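Diaminopimelate decarboxylase (Helicobacter pylori, PDB 2QGH) catalyses the pyridoxal-phosphate-dependent decarboxylation of meso-diaminopimelate to L-lysine, the last step of lysine biosynthesis. Local coordinates at residues A[246-250]-A[282-286]; A[162-168]-A[206-212]. All coordinates share one frame; numbering follows the deposited sequence.

Contact 1. Residues A[246-250]-A[282-286]. With LYS (lysine), chain C; PLP (pyridoxal-5'-phosphate), chain B.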
ATOM      1  N   ILE A 246      10.199  -8.745 -17.966  1.00 21.03           N
ATOM      2  CA  ILE A 246      11.634  -8.471 -18.044  1.00 22.11           C
ATOM      3  C   ILE A 246      12.072  -7.522 -16.928  1.00 22.92           C
ATOM      4  O   ILE A 246      11.558  -6.409 -16.810  1.00 24.86           O
ATOM      5  CB  ILE A 246      12.006  -7.878 -19.415  1.00 22.62           C
ATOM      6  CG1 ILE A 246      11.888  -8.971 -20.483  1.00 21.50           C
ATOM      7  CG2 ILE A 246      13.411  -7.274 -19.370  1.00 21.28           C
ATOM      8  CD1 ILE A 246      12.368  -8.564 -21.866  1.00 20.36           C
ATOM      9  N   GLY A 247      13.018  -7.973 -16.110  1.00 22.92           N
ATOM     10  CA  GLY A 247      13.495  -7.170 -14.994  1.00 23.34           C
ATOM     11  C   GLY A 247      14.471  -6.059 -15.329  1.00 24.35           C
ATOM     12  O   GLY A 247      15.062  -6.038 -16.412  1.00 24.99           O
ATOM     13  N   VAL A 248      14.628  -5.113 -14.405  1.00 24.74           N
ATOM     14  CA  VAL A 248      15.557  -4.009 -14.614  1.00 25.16           C
ATOM     15  C   VAL A 248      16.739  -4.162 -13.671  1.00 27.39           C
ATOM     16  O   VAL A 248      16.758  -5.053 -12.815  1.00 27.90           O
ATOM     17  CB  VAL A 248      14.897  -2.614 -14.394  1.00 25.82           C
ATOM     18  CG1 VAL A 248      13.830  -2.368 -15.458  1.00 25.18           C
ATOM     19  CG2 VAL A 248      14.302  -2.516 -12.999  1.00 23.48           C
ATOM     20  N   SER A 249      17.729  -3.296 -13.829  1.00 27.74           N
ATOM     21  CA  SER A 249      18.913  -3.381 -12.999  1.00 31.03           C
ATOM     22  C   SER A 249      18.806  -2.563 -11.716  1.00 31.26           C
ATOM     23  O   SER A 249      19.407  -1.504 -11.601  1.00 32.71           O
ATOM     24  CB  SER A 249      20.136  -2.936 -13.798  1.00 29.83           C
ATOM     25  OG  SER A 249      21.311  -3.473 -13.226  1.00 33.91           O
ATOM     26  N   TYR A 250      18.049  -3.057 -10.747  1.00 31.06           N
ATOM     27  CA  TYR A 250      17.908  -2.335  -9.495  1.00 32.79           C
ATOM     28  C   TYR A 250      19.225  -2.310  -8.730  1.00 35.00           C
ATOM     29  O   TYR A 250      19.594  -1.286  -8.158  1.00 35.90           O
ATOM     30  CB  TYR A 250      16.818  -2.967  -8.626  1.00 30.95           C
ATOM     31  CG  TYR A 250      15.415  -2.728  -9.138  1.00 29.87           C
ATOM     32  CD1 TYR A 250      14.954  -1.432  -9.392  1.00 28.20           C
ATOM     33  CD2 TYR A 250      14.540  -3.793  -9.351  1.00 28.42           C
ATOM     34  CE1 TYR A 250      13.657  -1.205  -9.844  1.00 26.64           C
ATOM     35  CE2 TYR A 250      13.238  -3.577  -9.801  1.00 29.42           C
ATOM     36  CZ  TYR A 250      12.802  -2.284 -10.046  1.00 27.40           C
ATOM     37  OH  TYR A 250      11.518  -2.078 -10.495  1.00 23.77           O
ATOM     38  N   ARG A 282       7.380  -2.750 -16.219  1.00 20.91           N
ATOM     39  CA  ARG A 282       8.542  -2.260 -15.488  1.00 21.56           C
ATOM     40  C   ARG A 282       9.650  -1.755 -16.411  1.00 22.98           C
ATOM     41  O   ARG A 282      10.095  -0.610 -16.292  1.00 23.59           O
ATOM     42  CB  ARG A 282       9.091  -3.379 -14.600  1.00 19.89           C
ATOM     43  CG  ARG A 282      10.009  -2.918 -13.483  1.00 18.56           C
ATOM     44  CD  ARG A 282      10.755  -4.106 -12.888  1.00 14.48           C
ATOM     45  NE  ARG A 282       9.858  -5.123 -12.353  1.00 16.05           N
ATOM     46  CZ  ARG A 282       9.199  -5.015 -11.203  1.00 17.91           C
ATOM     47  NH1 ARG A 282       9.337  -3.931 -10.443  1.00 14.89           N
ATOM     48  NH2 ARG A 282       8.383  -5.987 -10.821  1.00 13.99           N
ATOM     49  N   SER A 283      10.096  -2.616 -17.324  1.00 24.21           N
ATOM     50  CA  SER A 283      11.166  -2.270 -18.262  1.00 23.96           C
ATOM     51  C   SER A 283      10.866  -1.066 -19.161  1.00 23.21           C
ATOM     52  O   SER A 283      11.740  -0.585 -19.876  1.00 23.23           O
ATOM     53  CB  SER A 283      11.525  -3.488 -19.125  1.00 23.83           C
ATOM     54  OG  SER A 283      10.383  -4.045 -19.747  1.00 24.38           O
ATOM     55  N   ILE A 284       9.632  -0.575 -19.127  1.00 22.78           N
ATOM     56  CA  ILE A 284       9.282   0.581 -19.940  1.00 21.61           C
ATOM     57  C   ILE A 284       9.414   1.873 -19.134  1.00 21.82           C
ATOM     58  O   ILE A 284       9.922   2.873 -19.639  1.00 20.88           O
ATOM     59  CB  ILE A 284       7.820   0.513 -20.455  1.00 23.12           C
ATOM     60  CG1 ILE A 284       7.622  -0.696 -21.379  1.00 23.72           C
ATOM     61  CG2 ILE A 284       7.463   1.819 -21.178  1.00 19.77           C
ATOM     62  CD1 ILE A 284       8.320  -0.590 -22.727  1.00 25.78           C
ATOM     63  N   VAL A 285       8.973   1.840 -17.879  1.00 19.18           N
ATOM     64  CA  VAL A 285       8.980   3.039 -17.050  1.00 19.60           C
ATOM     65  C   VAL A 285       9.878   3.097 -15.821  1.00 20.55           C
ATOM     66  O   VAL A 285      10.165   4.186 -15.328  1.00 22.16           O
ATOM     67  CB  VAL A 285       7.542   3.376 -16.564  1.00 20.07           C
ATOM     68  CG1 VAL A 285       6.660   3.715 -17.736  1.00 17.59           C
ATOM     69  CG2 VAL A 285       6.961   2.195 -15.795  1.00 17.67           C
ATOM     70  N   ALA A 286      10.314   1.954 -15.311  1.00 21.06           N
ATOM     71  CA  ALA A 286      11.148   1.957 -14.116  1.00 22.84           C
ATOM     72  C   ALA A 286      12.205   3.072 -14.081  1.00 25.74           C
ATOM     73  O   ALA A 286      12.078   4.038 -13.321  1.00 27.14           O
ATOM     74  CB  ALA A 286      11.816   0.603 -13.941  1.00 19.09           C
TER
HETATM   75  N   LYS C 407       3.927  -4.726  -7.949  1.00 19.82           N
HETATM   76  CA  LYS C 407       5.094  -5.616  -8.237  1.00 22.77           C
HETATM   77  C   LYS C 407       6.406  -4.873  -7.986  1.00 23.07           C
HETATM   78  O   LYS C 407       6.338  -3.786  -7.376  1.00 24.45           O
HETATM   79  CB  LYS C 407       5.027  -6.113  -9.692  1.00 20.42           C
HETATM   80  CG  LYS C 407       3.832  -7.015  -9.963  1.00 18.80           C
HETATM   81  CD  LYS C 407       3.565  -7.204 -11.445  1.00 18.36           C
HETATM   82  CE  LYS C 407       2.369  -8.134 -11.642  1.00 19.60           C
HETATM   83  NZ  LYS C 407       1.898  -8.262 -13.063  1.00 20.66           N
HETATM   84  OXT LYS C 407       7.477  -5.374  -8.394  1.00 22.80           O
HETATM   85  N1  PLP B 406       1.194  -8.689 -18.156  1.00 17.02           N
HETATM   86  C2  PLP B 406       0.521  -9.337 -17.099  1.00 17.99           C
HETATM   87  C2A PLP B 406      -0.639 -10.212 -17.369  1.00 17.22           C
HETATM   88  C3  PLP B 406       0.984  -9.094 -15.744  1.00 19.36           C
HETATM   89  O3  PLP B 406       0.352  -9.687 -14.668  1.00 21.26           O
HETATM   90  C4  PLP B 406       2.071  -8.254 -15.505  1.00 19.36           C
HETATM   91  C4A PLP B 406       2.610  -8.300 -14.118  1.00 18.04           C
HETATM   92  C5  PLP B 406       2.725  -7.604 -16.561  1.00 17.41           C
HETATM   93  C6  PLP B 406       2.293  -7.851 -17.920  1.00 17.69           C
HETATM   94  C5A PLP B 406       3.708  -6.520 -16.440  1.00 18.10           C
HETATM   95  O4P PLP B 406       4.973  -7.080 -16.169  1.00 17.92           O
HETATM   96  P   PLP B 406       6.156  -6.241 -15.969  1.00 17.17           P
HETATM   97  O1P PLP B 406       6.001  -4.854 -15.273  1.00 16.63           O
HETATM   98  O2P PLP B 406       6.718  -6.054 -17.446  1.00 17.77           O
HETATM   99  O3P PLP B 406       7.129  -7.094 -15.067  1.00 17.91           O
HETATM  100  O   HOH W   1       9.717  -6.820 -14.559  1.00 18.20           O
HETATM  101  O   HOH W   2       9.248  -5.510 -17.807  1.00 22.49           O

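Contact 2. Residues A[162-168]-A[206-212]. With LYS (lysine), chain C; PLP (pyridoxal-5'-phosphate), chain B.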
ATOM      1  N   ALA A 162       9.338 -18.928 -12.543  1.00 39.12           N
ATOM      2  CA  ALA A 162      10.000 -17.791 -13.184  1.00 39.13           C
ATOM      3  C   ALA A 162      11.304 -17.375 -12.494  1.00 39.34           C
ATOM      4  O   ALA A 162      12.067 -16.561 -13.024  1.00 38.22           O
ATOM      5  CB  ALA A 162       9.042 -16.608 -13.245  1.00 38.92           C
ATOM      6  N   LYS A 163      11.553 -17.935 -11.313  1.00 38.46           N
ATOM      7  CA  LYS A 163      12.758 -17.628 -10.551  1.00 39.03           C
ATOM      8  C   LYS A 163      12.846 -16.151 -10.167  1.00 38.95           C
ATOM      9  O   LYS A 163      13.801 -15.458 -10.524  1.00 38.79           O
ATOM     10  CB  LYS A 163      14.014 -18.033 -11.341  1.00 39.27           C
ATOM     11  CG  LYS A 163      14.192 -19.541 -11.526  1.00 41.27           C
ATOM     12  CD  LYS A 163      15.554 -19.872 -12.127  1.00 43.10           C
ATOM     13  CE  LYS A 163      16.682 -19.351 -11.236  1.00 47.23           C
ATOM     14  NZ  LYS A 163      18.042 -19.697 -11.741  1.00 49.52           N
ATOM     15  N   THR A 164      11.843 -15.683  -9.430  1.00 37.60           N
ATOM     16  CA  THR A 164      11.794 -14.299  -8.985  1.00 37.59           C
ATOM     17  C   THR A 164      11.247 -14.255  -7.555  1.00 37.36           C
ATOM     18  O   THR A 164      11.300 -15.251  -6.831  1.00 36.36           O
ATOM     19  CB  THR A 164      10.895 -13.464  -9.928  1.00 38.12           C
ATOM     20  OG1 THR A 164      10.915 -12.088  -9.531  1.00 36.29           O
ATOM     21  CG2 THR A 164       9.465 -13.988  -9.899  1.00 38.82           C
ATOM     22  N   HIS A 165      10.736 -13.101  -7.139  1.00 38.60           N
ATOM     23  CA  HIS A 165      10.170 -12.971  -5.798  1.00 39.79           C
ATOM     24  C   HIS A 165       8.808 -13.677  -5.814  1.00 40.01           C
ATOM     25  O   HIS A 165       8.034 -13.529  -6.761  1.00 39.56           O
ATOM     26  CB  HIS A 165      10.008 -11.487  -5.426  1.00 39.22           C
ATOM     27  CG  HIS A 165       9.582 -11.257  -4.006  1.00 39.29           C
ATOM     28  ND1 HIS A 165       8.368 -11.689  -3.510  1.00 39.42           N
ATOM     29  CD2 HIS A 165      10.210 -10.641  -2.975  1.00 38.43           C
ATOM     30  CE1 HIS A 165       8.269 -11.350  -2.237  1.00 37.75           C
ATOM     31  NE2 HIS A 165       9.373 -10.713  -1.888  1.00 38.39           N
ATOM     32  N   PRO A 166       8.506 -14.464  -4.771  1.00 40.26           N
ATOM     33  CA  PRO A 166       7.220 -15.168  -4.733  1.00 39.71           C
ATOM     34  C   PRO A 166       5.989 -14.292  -4.996  1.00 39.68           C
ATOM     35  O   PRO A 166       5.041 -14.734  -5.648  1.00 39.29           O
ATOM     36  CB  PRO A 166       7.210 -15.802  -3.335  1.00 39.24           C
ATOM     37  CG  PRO A 166       8.124 -14.902  -2.531  1.00 38.90           C
ATOM     38  CD  PRO A 166       9.241 -14.645  -3.505  1.00 39.14           C
ATOM     39  N   TYR A 167       6.009 -13.054  -4.502  1.00 38.66           N
ATOM     40  CA  TYR A 167       4.874 -12.144  -4.681  1.00 37.61           C
ATOM     41  C   TYR A 167       4.605 -11.708  -6.120  1.00 36.60           C
ATOM     42  O   TYR A 167       3.476 -11.354  -6.464  1.00 36.72           O
ATOM     43  CB  TYR A 167       5.041 -10.899  -3.802  1.00 37.44           C
ATOM     44  CG  TYR A 167       4.698 -11.110  -2.340  1.00 37.82           C
ATOM     45  CD1 TYR A 167       4.713 -10.041  -1.444  1.00 36.67           C
ATOM     46  CD2 TYR A 167       4.371 -12.379  -1.847  1.00 36.84           C
ATOM     47  CE1 TYR A 167       4.417 -10.223  -0.096  1.00 36.49           C
ATOM     48  CE2 TYR A 167       4.072 -12.572  -0.494  1.00 36.35           C
ATOM     49  CZ  TYR A 167       4.099 -11.488   0.374  1.00 36.02           C
ATOM     50  OH  TYR A 167       3.824 -11.659   1.711  1.00 36.77           O
ATOM     51  N   ILE A 168       5.639 -11.720  -6.951  1.00 34.92           N
ATOM     52  CA  ILE A 168       5.494 -11.329  -8.345  1.00 34.10           C
ATOM     53  C   ILE A 168       5.838 -12.490  -9.282  1.00 33.14           C
ATOM     54  O   ILE A 168       6.146 -12.289 -10.456  1.00 31.59           O
ATOM     55  CB  ILE A 168       6.394 -10.122  -8.681  1.00 34.90           C
ATOM     56  CG1 ILE A 168       7.866 -10.504  -8.494  1.00 34.83           C
ATOM     57  CG2 ILE A 168       6.031  -8.938  -7.786  1.00 33.65           C
ATOM     58  CD1 ILE A 168       8.839  -9.453  -8.970  1.00 34.98           C
ATOM     59  N   ILE A 206       4.604 -15.607 -16.778  1.00 19.05           N
ATOM     60  CA  ILE A 206       5.156 -16.368 -15.660  1.00 21.18           C
ATOM     61  C   ILE A 206       5.727 -15.621 -14.456  1.00 22.25           C
ATOM     62  O   ILE A 206       6.058 -16.254 -13.445  1.00 24.08           O
ATOM     63  CB  ILE A 206       6.235 -17.371 -16.154  1.00 22.17           C
ATOM     64  CG1 ILE A 206       7.383 -16.630 -16.837  1.00 20.96           C
ATOM     65  CG2 ILE A 206       5.609 -18.367 -17.116  1.00 21.55           C
ATOM     66  CD1 ILE A 206       8.589 -17.500 -17.135  1.00 20.22           C
ATOM     67  N   GLY A 207       5.846 -14.297 -14.541  1.00 21.82           N
ATOM     68  CA  GLY A 207       6.377 -13.546 -13.415  1.00 19.52           C
ATOM     69  C   GLY A 207       6.868 -12.153 -13.764  1.00 20.69           C
ATOM     70  O   GLY A 207       6.816 -11.734 -14.921  1.00 17.27           O
ATOM     71  N   SER A 208       7.353 -11.436 -12.752  1.00 20.43           N
ATOM     72  CA  SER A 208       7.858 -10.078 -12.932  1.00 21.08           C
ATOM     73  C   SER A 208       9.295  -9.932 -12.422  1.00 23.00           C
ATOM     74  O   SER A 208       9.743 -10.700 -11.571  1.00 25.31           O
ATOM     75  CB  SER A 208       6.952  -9.080 -12.201  1.00 19.64           C
ATOM     76  OG  SER A 208       7.346  -7.746 -12.464  1.00 15.68           O
ATOM     77  N   GLN A 209      10.005  -8.935 -12.944  1.00 24.15           N
ATOM     78  CA  GLN A 209      11.388  -8.671 -12.558  1.00 25.28           C
ATOM     79  C   GLN A 209      12.234  -9.921 -12.775  1.00 26.09           C
ATOM     80  O   GLN A 209      12.985 -10.338 -11.900  1.00 27.32           O
ATOM     81  CB  GLN A 209      11.444  -8.222 -11.092  1.00 25.62           C
ATOM     82  CG  GLN A 209      12.847  -7.896 -10.532  1.00 25.27           C
ATOM     83  CD  GLN A 209      13.630  -6.914 -11.387  1.00 26.31           C
ATOM     84  OE1 GLN A 209      13.065  -5.999 -11.977  1.00 25.44           O
ATOM     85  NE2 GLN A 209      14.943  -7.096 -11.442  1.00 29.02           N
ATOM     86  N   LEU A 210      12.105 -10.512 -13.960  1.00 27.72           N
ATOM     87  CA  LEU A 210      12.840 -11.723 -14.309  1.00 26.92           C
ATOM     88  C   LEU A 210      14.217 -11.395 -14.876  1.00 27.14           C
ATOM     89  O   LEU A 210      14.342 -10.570 -15.780  1.00 26.19           O
ATOM     90  CB  LEU A 210      12.050 -12.537 -15.337  1.00 26.45           C
ATOM     91  CG  LEU A 210      10.601 -12.870 -14.983  1.00 26.29           C
ATOM     92  CD1 LEU A 210      10.039 -13.825 -16.019  1.00 25.65           C
ATOM     93  CD2 LEU A 210      10.536 -13.497 -13.602  1.00 26.26           C
ATOM     94  N   LEU A 211      15.248 -12.043 -14.343  1.00 28.14           N
ATOM     95  CA  LEU A 211      16.611 -11.813 -14.809  1.00 28.96           C
ATOM     96  C   LEU A 211      17.133 -12.997 -15.624  1.00 30.27           C
ATOM     97  O   LEU A 211      18.147 -12.881 -16.315  1.00 29.34           O
ATOM     98  CB  LEU A 211      17.550 -11.549 -13.631  1.00 28.20           C
ATOM     99  CG  LEU A 211      17.448 -10.244 -12.823  1.00 30.57           C
ATOM    100  CD1 LEU A 211      17.555  -9.033 -13.736  1.00 27.89           C
ATOM    101  CD2 LEU A 211      16.151 -10.222 -12.063  1.00 32.93           C
ATOM    102  N   ASP A 212      16.449 -14.134 -15.541  1.00 30.08           N
ATOM    103  CA  ASP A 212      16.871 -15.310 -16.291  1.00 31.96           C
ATOM    104  C   ASP A 212      15.930 -15.546 -17.480  1.00 32.69           C
ATOM    105  O   ASP A 212      14.719 -15.690 -17.309  1.00 32.63           O
ATOM    106  CB  ASP A 212      16.895 -16.540 -15.380  1.00 32.58           C
ATOM    107  CG  ASP A 212      17.483 -17.766 -16.066  1.00 35.02           C
ATOM    108  OD1 ASP A 212      17.442 -18.863 -15.471  1.00 35.37           O
ATOM    109  OD2 ASP A 212      17.991 -17.634 -17.203  1.00 37.56           O
TER
HETATM  110  N   LYS C 407       3.927  -4.726  -7.949  1.00 19.82           N
HETATM  111  CA  LYS C 407       5.094  -5.616  -8.237  1.00 22.77           C
HETATM  112  C   LYS C 407       6.406  -4.873  -7.986  1.00 23.07           C
HETATM  113  O   LYS C 407       6.338  -3.786  -7.376  1.00 24.45           O
HETATM  114  CB  LYS C 407       5.027  -6.113  -9.692  1.00 20.42           C
HETATM  115  CG  LYS C 407       3.832  -7.015  -9.963  1.00 18.80           C
HETATM  116  CD  LYS C 407       3.565  -7.204 -11.445  1.00 18.36           C
HETATM  117  CE  LYS C 407       2.369  -8.134 -11.642  1.00 19.60           C
HETATM  118  NZ  LYS C 407       1.898  -8.262 -13.063  1.00 20.66           N
HETATM  119  OXT LYS C 407       7.477  -5.374  -8.394  1.00 22.80           O
HETATM  120  N1  PLP B 406       1.194  -8.689 -18.156  1.00 17.02           N
HETATM  121  C2  PLP B 406       0.521  -9.337 -17.099  1.00 17.99           C
HETATM  122  C2A PLP B 406      -0.639 -10.212 -17.369  1.00 17.22           C
HETATM  123  C3  PLP B 406       0.984  -9.094 -15.744  1.00 19.36           C
HETATM  124  O3  PLP B 406       0.352  -9.687 -14.668  1.00 21.26           O
HETATM  125  C4  PLP B 406       2.071  -8.254 -15.505  1.00 19.36           C
HETATM  126  C4A PLP B 406       2.610  -8.300 -14.118  1.00 18.04           C
HETATM  127  C5  PLP B 406       2.725  -7.604 -16.561  1.00 17.41           C
HETATM  128  C6  PLP B 406       2.293  -7.851 -17.920  1.00 17.69           C
HETATM  129  C5A PLP B 406       3.708  -6.520 -16.440  1.00 18.10           C
HETATM  130  O4P PLP B 406       4.973  -7.080 -16.169  1.00 17.92           O
HETATM  131  P   PLP B 406       6.156  -6.241 -15.969  1.00 17.17           P
HETATM  132  O1P PLP B 406       6.001  -4.854 -15.273  1.00 16.63           O
HETATM  133  O2P PLP B 406       6.718  -6.054 -17.446  1.00 17.77           O
HETATM  134  O3P PLP B 406       7.129  -7.094 -15.067  1.00 17.91           O
HETATM  135  O   HOH W   3       6.495 -18.822 -11.911  1.00 28.08           O

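Contact 1. Residues A[246-250]-A[282-286]
Y250 and R282 meet at about a right angle at the mouth of the alpha/beta barrel of this PLP-dependent decarboxylase. The loop after barrel strand 239-241 here packs on the short helix 282-285, which follows the last barrel strand. The planes of the Y250 ring and the R282 guanidinium are 79° apart. R282 NH1 comes to the ring edge and donates to Y250 OH at 2.9 Å. The R282 chain bends at its third torsion (chi3 -59°), which turns the guanidinium toward the bound lysine. There NH2 gives a hydrogen bond to LYS OXT at 2.7 Å and NH1 adds a weak one. NH2 also bonds S208, so several bonds fix the rotation of the group. V248 wedges in beside this pair. Its CG2 lies over one face of the Y250 ring, toward the rim, and its CG1 sits 3.9 Å from A286 CB. The start of the helix holds the PLP phosphate: R282 N donates to O1P. Two waters bridge the I246 carbonyl to the phosphate. One takes the NE hydrogen of R282 and reaches I246 O only by a weak bond. The other lies 3.1 Å from S283 N, whose N-H it accepts.

Contact 2. Residues A[162-168]-A[206-212]
I168 lays its side chain along S208, with its CB 3.7 Å from S208 CB and its CD1 against the S208 backbone and Q209 CB. Its CG1 sits between the backbone N and the carbonyl carbon (chi1 63°), and CG2 is thereby turned to the bound lysine, 3.5 Å from LYS CA. The two segments are loops that follow neighbouring parallel strands of the barrel, 150-155 and 197-203, at the end where the ligands bind. Two hydrogen bonds tie them at S208. S208 N donates to I168 O at 2.7 Å, and T164 OG1 donates to S208 O at 2.7 Å, meeting that carbonyl nearly head-on. Both polar groups of the S208 backbone are thus used. G207 CA lies 3.2 Å from I168 O. A162 CB fits against L210 CD2, a tight pair at 3.5 Å, and near I206 CG1. One water links A162 N to I206 O. At the outer end K163 NZ and D212 OD1 form only a long salt bridge of 3.9 Å, while OD2 of D212 caps the next helix at E214 N. Y167 OH hydrogen-bonds S320 O of the second subunit. S208 OG donates to PLP O3P at 2.7 Å and also hydrogen-bonds R282 NH2, so it lies between arginine and phosphate. With its backbone gripped at both N and O, S208 is probably held in place to present this hydroxyl to both, while I168 CG2 gives the CA and CB end of the bound lysine, the reaction product, an apolar wall.

Contacts 1 and 2 lie side by side round one pocket, their centres about 12 Å apart, and both touch the PLP and the lysine. The closest link is R282 NH2 to S208 OG at 2.6 Å, a probable hydrogen bond that joins an arginine facing the lysine carboxylate to a serine facing the phosphate. The backbones also meet, G247 N to L210 O at 2.9 Å. Q209 of contact 2 reaches into contact 1: its OE1 bonds V248 N and packs 3.3 Å from Y250 CE2. Around the same ligands, Y378 OH hydrogen-bonds the PLP, R318 and Y322 bind the lysine, and E350 of the second subunit completes the site.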